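Local coordinates for putative transcriptional regulator protein, LacI family (Rhizobium etli, PDB 3MIZ) that probably binds operator DNA as a LacI-family transcriptional repressor, through a helix-turn-helix domain not included in this construct, at residues T248-P252 / V279-K283. Sequence-based numbering, arbitrary orientation.
Sequences TAALP and VVSCK
The carbonyl oxygen of A250 has two donors: a water gives A250 O a hydrogen bond at 2.7 Å, while K283 N offers it only a weak, bent one at 3.4 Å (N-H...O angle 130°). The same water accepts from K283 N at 3.0 Å, so it bridges the amide and carbonyl where the direct bond is poor. Between the same two residues, A250 N donates to K283 O at 2.8 Å, almost straight (176°). The case illustrates how a water inserted beside a stretched bond can complete an antiparallel pair as the strands diverge. Past this point side chains take over. The ring of P252 and the side chain of V280 slide past each other in opposite directions, P252 CG lying 3.7 Å from V280 CG1 and 3.4 Å from the carbonyl oxygen S281 O. C282 SG, turned beside its own backbone N (chi1 -67°), is 3.9 Å from P252 CD and 4.0 Å from L251 CD2. An alanine in place of P252 would remove CG and CD, and would probably leave a gap beside V280 CG1 and C282 SG and let the backbone ahead of the helix turn more freely. P252 occupies the N-cap position, directly before helix 253-268, and C282 N bonds Q117 OE1 of helix 115-127. Strand 277-285 runs parallel to 110-113 and antiparallel to 248-250, between the two, consistent with the crossover region between the lobes of the periplasmic-binding-protein-like fold.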
loop_
_atom_site.group_PDB
_atom_site.type_symbol
_atom_site.label_atom_id
_atom_site.label_comp_id
_atom_site.label_asym_id
_atom_site.label_seq_id
_atom_site.Cartn_x
_atom_site.Cartn_y
_atom_site.Cartn_z
ATOM N N THR A 248 -15.758 6.202 7.045
ATOM C CA THR A 248 -14.480 6.569 7.652
ATOM C C THR A 248 -14.200 8.067 7.583
ATOM O O THR A 248 -15.053 8.857 7.180
ATOM C CB THR A 248 -13.346 5.779 6.918
ATOM O OG1 THR A 248 -12.097 5.922 7.602
ATOM C CG2 THR A 248 -13.190 6.292 5.491
ATOM N N ALA A 249 -12.995 8.445 8.007
ATOM C CA ALA A 249 -12.545 9.832 7.968
ATOM C C ALA A 249 -11.353 9.791 7.019
ATOM O O ALA A 249 -10.383 9.068 7.259
ATOM C CB ALA A 249 -12.114 10.291 9.357
ATOM N N ALA A 250 -11.426 10.553 5.936
ATOM C CA ALA A 250 -10.358 10.536 4.956
ATOM C C ALA A 250 -9.207 11.464 5.286
ATOM O O ALA A 250 -9.401 12.662 5.488
ATOM C CB ALA A 250 -10.907 10.888 3.587
ATOM N N LEU A 251 -8.004 10.909 5.348
ATOM C CA LEU A 251 -6.839 11.746 5.590
ATOM C C LEU A 251 -6.684 12.419 4.231
ATOM O O LEU A 251 -6.683 11.741 3.200
ATOM C CB LEU A 251 -5.615 10.889 5.912
ATOM C CG LEU A 251 -5.492 10.316 7.327
ATOM C CD1 LEU A 251 -4.320 9.334 7.367
ATOM C CD2 LEU A 251 -5.281 11.444 8.331
ATOM N N PRO A 252 -6.583 13.760 4.206
ATOM C CA PRO A 252 -6.438 14.532 2.968
ATOM C C PRO A 252 -5.030 14.481 2.362
ATOM O O PRO A 252 -4.449 15.512 2.022
ATOM C CB PRO A 252 -6.833 15.940 3.410
ATOM C CG PRO A 252 -6.250 16.003 4.786
ATOM C CD PRO A 252 -6.639 14.656 5.378
ATOM N N VAL A 279 -3.382 23.303 9.142
ATOM C CA VAL A 279 -3.904 21.981 9.430
ATOM C C VAL A 279 -5.138 21.781 8.559
ATOM O O VAL A 279 -6.096 22.549 8.641
ATOM C CB VAL A 279 -4.263 21.821 10.921
ATOM C CG1 VAL A 279 -4.661 20.386 11.201
ATOM C CG2 VAL A 279 -3.069 22.200 11.785
ATOM N N VAL A 280 -5.095 20.762 7.707
ATOM C CA VAL A 280 -6.204 20.471 6.803
ATOM C C VAL A 280 -7.159 19.438 7.400
ATOM O O VAL A 280 -6.739 18.391 7.883
ATOM C CB VAL A 280 -5.679 19.959 5.445
ATOM C CG1 VAL A 280 -6.847 19.645 4.514
ATOM C CG2 VAL A 280 -4.756 20.997 4.822
ATOM N N SER A 281 -8.451 19.740 7.355
ATOM C CA SER A 281 -9.464 18.851 7.907
ATOM C C SER A 281 -9.555 17.492 7.215
ATOM O O SER A 281 -9.152 17.332 6.064
ATOM C CB SER A 281 -10.834 19.534 7.847
ATOM O OG SER A 281 -11.180 19.841 6.506
ATOM N N CYS A 282 -10.080 16.514 7.944
ATOM C CA CYS A 282 -10.287 15.171 7.418
ATOM C C CYS A 282 -11.771 15.092 7.083
ATOM O O CYS A 282 -12.614 15.409 7.917
ATOM C CB CYS A 282 -9.943 14.121 8.474
ATOM S SG CYS A 282 -8.190 14.068 8.910
ATOM N N LYS A 283 -12.086 14.682 5.862
ATOM C CA LYS A 283 -13.476 14.584 5.432
ATOM C C LYS A 283 -14.148 13.297 5.878
ATOM O O LYS A 283 -13.625 12.210 5.658
ATOM C CB LYS A 283 -13.560 14.684 3.905
ATOM C CG LYS A 283 -13.135 16.028 3.339
ATOM C CD LYS A 283 -13.171 16.022 1.816
ATOM C CE LYS A 283 -12.799 17.382 1.242
ATOM N NZ LYS A 283 -12.745 17.360 -0.247
HETATM O O HOH W 1 -9.995 14.613 3.733
#